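Local atomic coordinates of CDP-4-keto-6-deoxy-D-glucose-3-dehydrase (PDB entry 3BB8), a protein that probably serves lipopolysaccharide sugar synthesis as a pyridoxal-phosphate-dependent dehydrase that acts at C-3 of CDP-4-keto-6-deoxy-D-glucose. Residues 30-36 and 370-374; 361-366 and 428-433. The protein carries 1 engineered substitution. One frame throughout, in Å; residues are numbered along the deposited sequence.

Contact 1. Residues 30-36 and 370-374; sequences GKSVVPP and KVGTR
The backbones of Val-34 and Val-371 pair in a single parallel beta bridge, which ties an N-terminal loop to the loop leaving helix 359-368. The two segments run nearly the same way, 18° apart. Val-34 uses both its backbone polar atoms: its N gives a hydrogen bond to Lys-370 O at 2.8 Å, and its O takes one from Gly-372 N at 2.9 Å.

Before the bridge, the side chain of Lys-370 lies along the backbone of residues 30-33. Its chain bends at chi2 (-79°), which carries CE to 3.5 Å from Gly-30 O, while CB sits 3.4 Å from Ser-32 O and CD rests against Val-33 CG1. Beyond it, Pro-36 presents its ring to Arg-374, and Pro-36 CG sits over the centre of the guanidinium, 3.6 Å from Arg-374 CZ. Arg-374 NH1 gives a hydrogen bond to Thr-373 O, the carbonyl of the preceding residue, at 2.6 Å; the oxygen lies close to the guanidinium plane, NH1 above that carbonyl's plane.

Further out, Lys-370 ends the helix in a Schellman motif, whose positive phi turns the chain into the bridge. Helix 419-432 covers Val-34 and Val-371, strand 408-411 meets Pro-36 and Arg-374 through Trp-410, and Tyr-280 of the second subunit packs on Arg-374. Two residues before Val-34, Ser-32 OG is hydrogen-bonded to Glu-28 N.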
# COMPACT_ATOMS: atom_id res chain seq x y z
N GLY A 30 -2.46 2.88 39.00
CA GLY A 30 -3.57 1.95 39.09
C GLY A 30 -4.69 2.17 38.09
O GLY A 30 -5.37 1.21 37.71
N LYS A 31 -4.88 3.41 37.66
CA LYS A 31 -5.93 3.70 36.69
C LYS A 31 -5.34 4.04 35.33
O LYS A 31 -5.83 3.57 34.30
CB LYS A 31 -6.82 4.85 37.18
CG LYS A 31 -8.10 5.01 36.38
CD LYS A 31 -9.05 6.00 37.03
CE LYS A 31 -10.39 6.01 36.32
NZ LYS A 31 -11.36 6.96 36.95
N SER A 32 -4.29 4.85 35.33
CA SER A 32 -3.61 5.25 34.10
C SER A 32 -2.84 4.06 33.54
O SER A 32 -2.37 3.21 34.30
CB SER A 32 -2.62 6.39 34.36
OG SER A 32 -3.28 7.55 34.83
N VAL A 33 -2.70 3.99 32.22
CA VAL A 33 -1.96 2.89 31.61
C VAL A 33 -0.58 3.35 31.19
O VAL A 33 -0.32 4.55 31.06
CB VAL A 33 -2.68 2.35 30.36
CG1 VAL A 33 -3.99 1.70 30.76
CG2 VAL A 33 -2.92 3.48 29.37
N VAL A 34 0.32 2.39 31.00
CA VAL A 34 1.68 2.69 30.55
C VAL A 34 1.90 1.80 29.33
O VAL A 34 2.51 0.73 29.43
CB VAL A 34 2.73 2.36 31.62
CG1 VAL A 34 4.10 2.78 31.14
CG2 VAL A 34 2.38 3.08 32.92
N PRO A 35 1.39 2.22 28.16
CA PRO A 35 1.54 1.44 26.93
C PRO A 35 2.98 1.35 26.47
O PRO A 35 3.81 2.19 26.80
CB PRO A 35 0.64 2.19 25.94
CG PRO A 35 0.72 3.59 26.41
CD PRO A 35 0.62 3.45 27.91
N PRO A 36 3.31 0.30 25.69
CA PRO A 36 4.68 0.12 25.20
C PRO A 36 5.01 1.10 24.07
O PRO A 36 6.17 1.32 23.74
CB PRO A 36 4.69 -1.34 24.75
CG PRO A 36 3.30 -1.53 24.25
CD PRO A 36 2.44 -0.82 25.28
N LYS A 370 -1.51 -2.51 34.62
CA LYS A 370 -1.66 -1.50 33.57
C LYS A 370 -0.36 -1.17 32.84
O LYS A 370 -0.24 -0.13 32.20
CB LYS A 370 -2.24 -0.21 34.15
CG LYS A 370 -3.57 -0.35 34.86
CD LYS A 370 -4.72 -0.43 33.89
CE LYS A 370 -6.04 -0.26 34.62
NZ LYS A 370 -7.22 -0.31 33.70
N VAL A 371 0.63 -2.05 32.96
CA VAL A 371 1.91 -1.86 32.30
C VAL A 371 1.93 -2.72 31.06
O VAL A 371 2.05 -3.95 31.15
CB VAL A 371 3.08 -2.28 33.21
CG1 VAL A 371 4.40 -2.21 32.43
CG2 VAL A 371 3.13 -1.39 34.43
N GLY A 372 1.82 -2.08 29.90
CA GLY A 372 1.80 -2.82 28.65
C GLY A 372 3.13 -3.45 28.30
O GLY A 372 4.19 -2.90 28.58
N THR A 373 3.07 -4.64 27.70
CA THR A 373 4.27 -5.34 27.27
C THR A 373 4.04 -5.89 25.86
O THR A 373 2.90 -5.98 25.40
CB THR A 373 4.62 -6.54 28.20
OG1 THR A 373 3.53 -7.47 28.22
CG2 THR A 373 4.90 -6.07 29.62
N ARG A 374 5.13 -6.23 25.19
CA ARG A 374 5.06 -6.77 23.84
C ARG A 374 6.18 -7.78 23.70
O ARG A 374 7.29 -7.55 24.19
CB ARG A 374 5.26 -5.66 22.79
CG ARG A 374 4.15 -4.65 22.71
CD ARG A 374 2.93 -5.26 22.09
NE ARG A 374 1.82 -4.31 21.98
CZ ARG A 374 1.02 -3.98 22.98
NH1 ARG A 374 1.18 -4.53 24.19
NH2 ARG A 374 0.04 -3.11 22.78

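Contact 2. Residues 361-366 and 428-433; sequences DLVKFL and KFEEFF
Leu-362 drives CD1 into the face of the Phe-432 ring, a CH-pi contact 3.6 Å from the ring centroid and close to its normal. Leu-362 CG is anti to the backbone N (chi1 -170°), an arrangement that brings the branch across to the other helix.

The two phenylalanines in the middle form an oblique aromatic pair. The Phe-365 and Phe-432 side chains slide past each other in opposite directions, their ring planes at 52°, and Phe-432 CD1 comes over one face of the Phe-365 ring, displaced toward its rim, 3.4 Å from Phe-365 CD2.

Polar atoms meet the edge of that same Phe-365 ring. Lys-428 O is 3.4 Å from Phe-365 CE2, and Glu-431 OE2 lies in the ring plane 3.7 Å from Phe-365 CZ, its carboxylate turned almost perpendicular to the ring. A salt bridge from Lys-428 NZ to Glu-431 OE1, 3.1 Å long, ties the other oxygen of this carboxylate within its own helix.

Purely apolar packing completes the interface, with Leu-366 CD1 3.9 Å from Phe-429 CE1.

The segments of helices 359-368 and 419-432 cross at 128°, nearer antiparallel than parallel, their axes 11.0 Å apart at closest approach. In this aspartate aminotransferase fold the two helices lie against a three-stranded antiparallel sheet: Phe-409 of strand 408-411 takes the side chains of Leu-362 and Phe-429, and Phe-429 and Phe-433 also reach strand 347-351 through Ile-349 and Leu-351.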
# COMPACT_ATOMS: atom_id res chain seq x y z
N ASP A 361 3.79 -15.26 33.50
CA ASP A 361 3.43 -14.74 34.82
C ASP A 361 3.71 -13.24 34.88
O ASP A 361 2.84 -12.46 35.27
CB ASP A 361 4.24 -15.43 35.93
CG ASP A 361 4.03 -16.93 35.96
OD1 ASP A 361 2.87 -17.37 35.80
OD2 ASP A 361 5.03 -17.67 36.14
N LEU A 362 4.92 -12.86 34.49
CA LEU A 362 5.32 -11.46 34.49
C LEU A 362 4.39 -10.61 33.63
O LEU A 362 3.85 -9.60 34.09
CB LEU A 362 6.78 -11.34 34.03
CG LEU A 362 7.48 -9.98 34.17
CD1 LEU A 362 7.30 -9.46 35.58
CD2 LEU A 362 8.97 -10.13 33.86
N VAL A 363 4.19 -11.01 32.37
CA VAL A 363 3.31 -10.25 31.48
C VAL A 363 1.91 -10.13 32.11
O VAL A 363 1.35 -9.03 32.21
CB VAL A 363 3.17 -10.92 30.10
CG1 VAL A 363 2.07 -10.25 29.30
CG2 VAL A 363 4.49 -10.84 29.35
N LYS A 364 1.37 -11.26 32.54
CA LYS A 364 0.05 -11.27 33.14
C LYS A 364 0.00 -10.34 34.35
O LYS A 364 -1.00 -9.66 34.58
CB LYS A 364 -0.32 -12.69 33.56
CG LYS A 364 -1.75 -12.83 34.08
CD LYS A 364 -2.06 -14.28 34.39
CE LYS A 364 -1.96 -15.16 33.14
NZ LYS A 364 -2.96 -14.78 32.10
N PHE A 365 1.09 -10.31 35.12
CA PHE A 365 1.16 -9.46 36.31
C PHE A 365 1.17 -7.98 35.90
O PHE A 365 0.39 -7.18 36.41
CB PHE A 365 2.41 -9.78 37.12
CG PHE A 365 2.60 -8.90 38.33
CD1 PHE A 365 1.86 -9.12 39.48
CD2 PHE A 365 3.51 -7.85 38.30
CE1 PHE A 365 2.02 -8.30 40.60
CE2 PHE A 365 3.68 -7.03 39.42
CZ PHE A 365 2.93 -7.25 40.57
N LEU A 366 2.07 -7.64 34.99
CA LEU A 366 2.19 -6.27 34.50
C LEU A 366 0.91 -5.82 33.83
O LEU A 366 0.48 -4.68 33.97
CB LEU A 366 3.37 -6.17 33.53
CG LEU A 366 4.72 -6.42 34.20
CD1 LEU A 366 5.83 -6.46 33.17
CD2 LEU A 366 4.97 -5.32 35.21
N LYS A 428 6.44 -1.68 40.14
CA LYS A 428 5.75 -2.93 39.85
C LYS A 428 6.74 -4.07 39.63
O LYS A 428 6.48 -5.21 40.01
CB LYS A 428 4.83 -2.76 38.65
CG LYS A 428 3.54 -2.04 39.00
CD LYS A 428 2.81 -2.80 40.09
CE LYS A 428 1.52 -2.13 40.51
NZ LYS A 428 0.84 -2.92 41.59
N PHE A 429 7.89 -3.77 39.03
CA PHE A 429 8.89 -4.80 38.82
C PHE A 429 9.44 -5.20 40.19
O PHE A 429 9.62 -6.38 40.49
CB PHE A 429 10.03 -4.29 37.94
CG PHE A 429 9.87 -4.62 36.48
CD1 PHE A 429 8.99 -3.91 35.68
CD2 PHE A 429 10.61 -5.66 35.91
CE1 PHE A 429 8.84 -4.22 34.32
CE2 PHE A 429 10.47 -5.98 34.56
CZ PHE A 429 9.59 -5.25 33.76
N GLU A 430 9.70 -4.20 41.03
CA GLU A 430 10.22 -4.44 42.37
C GLU A 430 9.20 -5.22 43.20
O GLU A 430 9.56 -6.15 43.90
CB GLU A 430 10.57 -3.11 43.04
CG GLU A 430 11.87 -2.54 42.52
CD GLU A 430 12.10 -1.10 42.93
OE1 GLU A 430 13.19 -0.56 42.62
OE2 GLU A 430 11.20 -0.50 43.55
N GLU A 431 7.93 -4.84 43.09
CA GLU A 431 6.88 -5.53 43.82
C GLU A 431 6.76 -6.98 43.37
O GLU A 431 6.43 -7.85 44.17
CB GLU A 431 5.53 -4.86 43.59
CG GLU A 431 4.39 -5.56 44.31
CD GLU A 431 3.03 -5.01 43.96
OE1 GLU A 431 2.89 -3.78 43.82
OE2 GLU A 431 2.08 -5.82 43.83
N PHE A 432 7.02 -7.24 42.09
CA PHE A 432 6.90 -8.58 41.54
C PHE A 432 7.96 -9.54 42.06
O PHE A 432 7.66 -10.68 42.42
CB PHE A 432 7.00 -8.52 40.00
CG PHE A 432 6.87 -9.86 39.32
CD1 PHE A 432 5.63 -10.43 39.10
CD2 PHE A 432 8.01 -10.56 38.92
CE1 PHE A 432 5.51 -11.68 38.48
CE2 PHE A 432 7.90 -11.80 38.31
CZ PHE A 432 6.65 -12.36 38.08
N PHE A 433 9.21 -9.09 42.09
CA PHE A 433 10.31 -9.92 42.54
C PHE A 433 10.54 -9.80 44.05
O PHE A 433 11.56 -10.25 44.57
CB PHE A 433 11.59 -9.55 41.77
CG PHE A 433 11.54 -9.89 40.30
CD1 PHE A 433 11.39 -11.21 39.88
CD2 PHE A 433 11.61 -8.89 39.33
CE1 PHE A 433 11.32 -11.53 38.52
CE2 PHE A 433 11.54 -9.20 37.97
CZ PHE A 433 11.39 -10.52 37.56

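Contacts 1 and 2 have centres 12 Å apart and share two elements: the chain leaving helix 359-368 runs from contact 2 straight into contact 1, and helix 419-432 packs on the bridge valines before its C-terminal end enters contact 2. They also touch directly, through a probable hydrogen bond from Val-371 N to Leu-366 O (2.8 Å) and packing of Thr-373 CG2 on Leu-366 CD1 (3.7 Å). Their surroundings differ. The Arg-374 side chain of contact 1 is about 10 Å from the bound pyridoxal phosphate, whereas contact 2 lies away from the cofactor, its Phe-433 side chain about 4 Å from a benzamidine probably picked up during crystallisation.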